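Local coordinates for cellobiose 2-epimerase (Caldibacillus thermoamylovorans, PDB 5ZHB), which probably catalyses the reversible epimerisation of cellobiose at C2 of its reducing-end glucose, giving glucosyl-mannose, at residues P104-F116 / Y156-E170. Residues are numbered along the deposited sequence; the frame is centred on the assembly and turned at random.
Sequences PSDDRKHVYAQAF and YKEEFNRKWEEQSNE
Lys109 and Phe160 form an antiparallel hydrogen-bonded pair where two short strands meet at the ends of the helices of an (alpha/alpha)6 barrel, the fold of the GlcNAc 2-epimerase family. The paired bonds, Lys109 N to Phe160 O and Phe160 N to Lys109 O, are both 2.9 Å. On the face that carries Lys109 and Phe160, Lys109 CB sits over the six-membered ring of Trp164, 3.7 Å from its centroid, in a CH-pi contact. The lysine chain bends at chi2 (-66°) and again at chi4, which brings Lys109 NZ to Arg162 O, a 2.8 Å hydrogen bond in the carbonyl plane, on a lone pair. NZ also makes a salt bridge to Asp88 and a hydrogen bond to Lys92 O. Gln114 CG meets the edge of the same indole.

On the face of His110 and Glu159, His110 caps helix 111-128, its ND1 accepting from Tyr112 N in the ring plane. Glu158 O lies over the ring centre and accepts from Val111 N at 3.0 Å. With an alanine here the ring is gone; Tyr112 N would probably lose its acceptor at the helix start, and Glu158 O its aromatic cover. Arg108, in one of its two conformers, grips Asp106 side-on with NE and NH2. Arg108 NH1 reaches Glu159 OE2 from above the carboxylate plane, a 3.1 Å salt bridge with a bent bond (137°), the two planar groups turned 72° apart.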
loop_
_atom_site.group_PDB
_atom_site.type_symbol
_atom_site.label_atom_id
_atom_site.label_comp_id
_atom_site.label_asym_id
_atom_site.label_seq_id
_atom_site.Cartn_x
_atom_site.Cartn_y
_atom_site.Cartn_z
ATOM N N PRO A 104 1.766 19.535 -13.647
ATOM C CA PRO A 104 0.808 18.440 -13.809
ATOM C C PRO A 104 0.990 17.790 -15.171
ATOM O O PRO A 104 1.007 18.495 -16.177
ATOM C CB PRO A 104 -0.584 19.092 -13.678
ATOM C CG PRO A 104 -0.317 20.490 -13.195
ATOM C CD PRO A 104 1.127 20.837 -13.465
ATOM N N SER A 105 1.092 16.453 -15.214
ATOM C CA SER A 105 1.191 15.715 -16.463
ATOM C C SER A 105 0.000 14.781 -16.649
ATOM O O SER A 105 -0.372 14.486 -17.773
ATOM C CB SER A 105 2.505 14.955 -16.531
ATOM O OG SER A 105 2.627 14.043 -15.441
ATOM N N ASP A 106 -0.515 14.193 -15.549
ATOM C CA ASP A 106 -1.772 13.465 -15.562
ATOM C C ASP A 106 -2.594 14.002 -14.391
ATOM O O ASP A 106 -2.331 13.710 -13.224
ATOM C CB ASP A 106 -1.620 11.949 -15.579
ATOM C CG ASP A 106 -2.915 11.150 -15.749
ATOM O OD1 ASP A 106 -4.036 11.693 -15.517
ATOM O OD2 ASP A 106 -2.818 9.987 -16.124
ATOM N N ASP A 107 -3.508 14.910 -14.728
ATOM C CA ASP A 107 -4.164 15.738 -13.740
ATOM C C ASP A 107 -5.487 15.130 -13.264
ATOM O O ASP A 107 -6.261 15.813 -12.585
ATOM C CB ASP A 107 -4.367 17.144 -14.282
ATOM C CG ASP A 107 -5.296 17.263 -15.480
ATOM O OD1 ASP A 107 -5.876 16.254 -15.908
ATOM O OD2 ASP A 107 -5.415 18.384 -15.986
ATOM N N ARG A 108 -5.746 13.864 -13.621
ATOM C CA ARG A 108 -6.890 13.148 -13.076
ATOM C C ARG A 108 -6.821 13.053 -11.545
ATOM O O ARG A 108 -5.759 13.069 -10.926
ATOM C CB ARG A 108 -6.993 11.765 -13.716
ATOM C CG ARG A 108 -7.485 11.857 -15.148
ATOM C CD ARG A 108 -7.609 10.495 -15.765
ATOM N NE ARG A 108 -6.338 9.777 -15.611
ATOM C CZ ARG A 108 -6.120 8.540 -16.036
ATOM N NH1 ARG A 108 -7.086 7.875 -16.640
ATOM N NH2 ARG A 108 -4.929 8.003 -15.867
ATOM N N LYS A 109 -7.996 12.939 -10.938
ATOM C CA LYS A 109 -8.138 12.898 -9.495
ATOM C C LYS A 109 -8.771 11.552 -9.139
ATOM O O LYS A 109 -9.929 11.296 -9.482
ATOM C CB LYS A 109 -9.088 14.031 -9.104
ATOM C CG LYS A 109 -8.569 15.425 -9.361
ATOM C CD LYS A 109 -7.371 15.890 -8.558
ATOM C CE LYS A 109 -6.807 17.186 -9.095
ATOM N NZ LYS A 109 -7.692 18.360 -8.886
ATOM N N HIS A 110 -7.987 10.685 -8.503
ATOM C CA HIS A 110 -8.448 9.341 -8.209
ATOM C C HIS A 110 -8.571 9.234 -6.682
ATOM O O HIS A 110 -7.675 9.689 -5.964
ATOM C CB HIS A 110 -7.476 8.338 -8.839
ATOM C CG HIS A 110 -8.092 6.988 -8.963
ATOM N ND1 HIS A 110 -8.535 6.285 -7.854
ATOM C CD2 HIS A 110 -8.426 6.264 -10.038
ATOM C CE1 HIS A 110 -9.078 5.140 -8.247
ATOM N NE2 HIS A 110 -9.022 5.097 -9.580
ATOM N N VAL A 111 -9.660 8.621 -6.208
ATOM C CA VAL A 111 -9.888 8.403 -4.780
ATOM C C VAL A 111 -8.708 7.642 -4.164
ATOM O O VAL A 111 -8.288 7.938 -3.062
ATOM C CB VAL A 111 -11.239 7.686 -4.563
ATOM C CG1 VAL A 111 -11.411 7.224 -3.121
ATOM C CG2 VAL A 111 -12.430 8.543 -4.959
ATOM N N TYR A 112 -8.131 6.687 -4.903
ATOM C CA TYR A 112 -7.010 5.880 -4.435
ATOM C C TYR A 112 -5.838 6.783 -4.094
ATOM O O TYR A 112 -5.189 6.609 -3.064
ATOM C CB TYR A 112 -6.641 4.890 -5.536
ATOM C CG TYR A 112 -5.463 3.955 -5.313
ATOM C CD1 TYR A 112 -5.273 3.286 -4.107
ATOM C CD2 TYR A 112 -4.614 3.652 -6.360
ATOM C CE1 TYR A 112 -4.227 2.399 -3.948
ATOM C CE2 TYR A 112 -3.564 2.767 -6.214
ATOM C CZ TYR A 112 -3.368 2.144 -4.998
ATOM O OH TYR A 112 -2.333 1.260 -4.873
ATOM N N ALA A 113 -5.578 7.766 -4.961
ATOM C CA ALA A 113 -4.486 8.681 -4.702
ATOM C C ALA A 113 -4.793 9.568 -3.491
ATOM O O ALA A 113 -3.888 9.835 -2.702
ATOM C CB ALA A 113 -4.167 9.451 -5.979
ATOM N N GLN A 114 -6.042 10.023 -3.337
ATOM C CA GLN A 114 -6.406 10.894 -2.228
ATOM C C GLN A 114 -6.228 10.136 -0.909
ATOM O O GLN A 114 -5.731 10.689 0.064
ATOM C CB GLN A 114 -7.815 11.480 -2.342
ATOM C CG GLN A 114 -8.177 12.050 -3.711
ATOM C CD GLN A 114 -7.098 12.901 -4.352
ATOM O OE1 GLN A 114 -6.561 13.827 -3.739
ATOM N NE2 GLN A 114 -6.757 12.593 -5.587
ATOM N N ALA A 115 -6.599 8.856 -0.907
ATOM C CA ALA A 115 -6.392 7.994 0.263
ATOM C C ALA A 115 -4.919 7.932 0.670
ATOM O O ALA A 115 -4.578 8.161 1.843
ATOM C CB ALA A 115 -6.961 6.605 0.004
ATOM N N PHE A 116 -4.047 7.611 -0.293
ATOM C CA PHE A 116 -2.616 7.592 -0.036
ATOM C C PHE A 116 -2.136 8.935 0.527
ATOM O O PHE A 116 -1.257 8.940 1.360
ATOM C CB PHE A 116 -1.825 7.097 -1.255
ATOM C CG PHE A 116 -1.522 5.609 -1.065
ATOM C CD1 PHE A 116 -0.605 5.205 -0.115
ATOM C CD2 PHE A 116 -2.228 4.633 -1.751
ATOM C CE1 PHE A 116 -0.382 3.857 0.156
ATOM C CE2 PHE A 116 -2.010 3.277 -1.483
ATOM C CZ PHE A 116 -1.092 2.895 -0.538
ATOM N N TYR A 156 -17.066 3.727 -2.132
ATOM C CA TYR A 156 -16.188 4.781 -2.602
ATOM C C TYR A 156 -16.052 4.662 -4.113
ATOM O O TYR A 156 -16.157 3.592 -4.710
ATOM C CB TYR A 156 -14.912 4.756 -1.752
ATOM C CG TYR A 156 -15.186 5.199 -0.329
ATOM C CD1 TYR A 156 -15.165 6.545 0.017
ATOM C CD2 TYR A 156 -15.544 4.272 0.663
ATOM C CE1 TYR A 156 -15.460 6.947 1.306
ATOM C CE2 TYR A 156 -15.850 4.677 1.949
ATOM C CZ TYR A 156 -15.760 6.015 2.287
ATOM O OH TYR A 156 -16.109 6.461 3.531
ATOM N N LYS A 157 -15.830 5.821 -4.730
ATOM C CA LYS A 157 -15.743 5.964 -6.159
ATOM C C LYS A 157 -14.275 5.867 -6.591
ATOM O O LYS A 157 -13.397 5.580 -5.775
ATOM C CB LYS A 157 -16.431 7.297 -6.491
ATOM C CG LYS A 157 -17.950 7.330 -6.326
ATOM C CD LYS A 157 -18.530 8.639 -6.855
ATOM C CE LYS A 157 -20.021 8.722 -6.742
ATOM N NZ LYS A 157 -20.527 9.899 -7.465
ATOM N N GLU A 158 -14.052 6.020 -7.904
ATOM C CA GLU A 158 -12.785 5.711 -8.542
ATOM C C GLU A 158 -12.188 6.999 -9.123
ATOM O O GLU A 158 -11.454 7.703 -8.430
ATOM C CB GLU A 158 -12.973 4.605 -9.580
ATOM C CG GLU A 158 -13.299 3.229 -8.988
ATOM C CD GLU A 158 -12.117 2.631 -8.237
ATOM O OE1 GLU A 158 -10.995 2.768 -8.765
ATOM O OE2 GLU A 158 -12.305 2.033 -7.172
ATOM N N GLU A 159 -12.497 7.297 -10.393
ATOM C CA GLU A 159 -11.704 8.235 -11.186
ATOM C C GLU A 159 -12.559 9.449 -11.573
ATOM O O GLU A 159 -13.696 9.293 -12.027
ATOM C CB GLU A 159 -11.147 7.560 -12.437
ATOM C CG GLU A 159 -10.387 8.480 -13.392
ATOM C CD GLU A 159 -9.913 7.757 -14.643
ATOM O OE1 GLU A 159 -9.448 6.631 -14.471
ATOM O OE2 GLU A 159 -10.008 8.292 -15.770
ATOM N N PHE A 160 -11.937 10.638 -11.428
ATOM C CA PHE A 160 -12.497 11.925 -11.843
ATOM C C PHE A 160 -11.482 12.666 -12.712
ATOM O O PHE A 160 -10.273 12.397 -12.645
ATOM C CB PHE A 160 -12.830 12.763 -10.599
ATOM C CG PHE A 160 -13.791 12.094 -9.632
ATOM C CD1 PHE A 160 -13.365 11.044 -8.816
ATOM C CD2 PHE A 160 -15.122 12.487 -9.551
ATOM C CE1 PHE A 160 -14.249 10.425 -7.946
ATOM C CE2 PHE A 160 -15.996 11.872 -8.665
ATOM C CZ PHE A 160 -15.548 10.828 -7.868
ATOM N N ASN A 161 -11.966 13.673 -13.479
ATOM C CA ASN A 161 -11.065 14.601 -14.134
ATOM C C ASN A 161 -10.553 15.581 -13.096
ATOM O O ASN A 161 -10.979 15.562 -11.928
ATOM C CB ASN A 161 -11.693 15.270 -15.359
ATOM C CG ASN A 161 -12.886 16.140 -15.031
ATOM O OD1 ASN A 161 -13.095 16.541 -13.874
ATOM N ND2 ASN A 161 -13.635 16.490 -16.066
ATOM N N ARG A 162 -9.686 16.488 -13.562
ATOM C CA ARG A 162 -9.082 17.472 -12.693
ATOM C C ARG A 162 -10.129 18.213 -11.862
ATOM O O ARG A 162 -9.877 18.536 -10.702
ATOM C CB ARG A 162 -8.238 18.444 -13.516
ATOM C CG ARG A 162 -7.379 19.363 -12.655
ATOM C CD ARG A 162 -6.676 20.505 -13.440
ATOM N NE ARG A 162 -6.142 21.432 -12.452
ATOM C CZ ARG A 162 -5.655 22.641 -12.685
ATOM N NH1 ARG A 162 -5.744 23.187 -13.875
ATOM N NH2 ARG A 162 -5.084 23.312 -11.715
ATOM N N LYS A 163 -11.271 18.562 -12.474
ATOM C CA LYS A 163 -12.269 19.386 -11.805
ATOM C C LYS A 163 -13.311 18.514 -11.094
ATOM O O LYS A 163 -14.463 18.917 -10.871
ATOM C CB LYS A 163 -12.920 20.278 -12.868
ATOM C CG LYS A 163 -11.982 21.185 -13.639
ATOM C CD LYS A 163 -12.659 21.902 -14.815
ATOM C CE LYS A 163 -11.717 22.906 -15.448
ATOM N NZ LYS A 163 -12.266 23.552 -16.638
ATOM N N TRP A 164 -12.922 17.283 -10.732
ATOM C CA TRP A 164 -13.738 16.460 -9.848
ATOM C C TRP A 164 -15.059 16.076 -10.468
ATOM O O TRP A 164 -16.038 15.944 -9.732
ATOM C CB TRP A 164 -13.970 17.175 -8.510
ATOM C CG TRP A 164 -12.713 17.142 -7.702
ATOM C CD1 TRP A 164 -11.864 18.164 -7.448
ATOM C CD2 TRP A 164 -12.141 15.962 -7.099
ATOM N NE1 TRP A 164 -10.810 17.710 -6.710
ATOM C CE2 TRP A 164 -10.949 16.371 -6.485
ATOM C CE3 TRP A 164 -12.535 14.627 -7.001
ATOM C CZ2 TRP A 164 -10.143 15.489 -5.776
ATOM C CZ3 TRP A 164 -11.755 13.756 -6.268
ATOM C CH2 TRP A 164 -10.583 14.197 -5.652
ATOM N N GLU A 165 -15.043 15.833 -11.785
ATOM C CA GLU A 165 -16.189 15.362 -12.538
ATOM C C GLU A 165 -15.957 13.897 -12.897
ATOM O O GLU A 165 -14.988 13.544 -13.581
ATOM C CB GLU A 165 -16.405 16.230 -13.787
ATOM C CG GLU A 165 -16.388 17.716 -13.461
ATOM C CD GLU A 165 -16.227 18.693 -14.630
ATOM O OE1 GLU A 165 -16.028 18.279 -15.804
ATOM O OE2 GLU A 165 -16.206 19.908 -14.310
ATOM N N GLU A 166 -16.859 13.053 -12.398
ATOM C CA GLU A 166 -16.732 11.607 -12.503
ATOM C C GLU A 166 -16.540 11.179 -13.955
ATOM O O GLU A 166 -17.369 11.502 -14.805
ATOM C CB GLU A 166 -17.993 10.995 -11.882
ATOM C CG GLU A 166 -17.826 9.512 -11.584
ATOM C CD GLU A 166 -18.761 8.958 -10.534
ATOM O OE1 GLU A 166 -19.686 9.683 -10.100
ATOM O OE2 GLU A 166 -18.506 7.808 -10.106
ATOM N N GLN A 167 -15.446 10.424 -14.179
ATOM C CA GLN A 167 -15.037 9.917 -15.481
ATOM C C GLN A 167 -15.391 8.436 -15.564
ATOM O O GLN A 167 -16.067 7.913 -14.679
ATOM C CB GLN A 167 -13.526 10.065 -15.702
ATOM C CG GLN A 167 -13.063 11.486 -16.004
ATOM C CD GLN A 167 -11.675 11.559 -16.600
ATOM O OE1 GLN A 167 -11.505 11.989 -17.745
ATOM N NE2 GLN A 167 -10.667 11.154 -15.842
ATOM N N SER A 168 -14.979 7.791 -16.665
ATOM C CA SER A 168 -14.816 6.342 -16.716
ATOM C C SER A 168 -14.212 5.813 -15.411
ATOM O O SER A 168 -12.990 5.690 -15.314
ATOM C CB SER A 168 -13.941 5.956 -17.882
ATOM O OG SER A 168 -12.588 6.309 -17.623
ATOM N N ASN A 169 -15.089 5.502 -14.432
ATOM C CA ASN A 169 -14.754 5.232 -13.030
ATOM C C ASN A 169 -14.602 3.707 -12.916
ATOM O O ASN A 169 -15.569 2.989 -12.666
ATOM C CB ASN A 169 -15.731 6.041 -12.149
ATOM C CG ASN A 169 -16.133 5.503 -10.778
ATOM O OD1 ASN A 169 -16.238 6.294 -9.824
ATOM N ND2 ASN A 169 -16.504 4.224 -10.661
ATOM N N GLU A 170 -13.379 3.209 -13.169
ATOM C CA GLU A 170 -13.152 1.781 -13.369
ATOM C C GLU A 170 -11.755 1.384 -12.884
ATOM O O GLU A 170 -11.173 2.079 -12.053
ATOM C CB GLU A 170 -13.488 1.397 -14.819
ATOM C CG GLU A 170 -13.375 2.500 -15.874
ATOM C CD GLU A 170 -12.090 2.617 -16.680
ATOM O OE1 GLU A 170 -11.470 3.706 -16.692
ATOM O OE2 GLU A 170 -11.722 1.621 -17.336
HETATM O O HOH W 1 -8.449 15.697 -16.057
#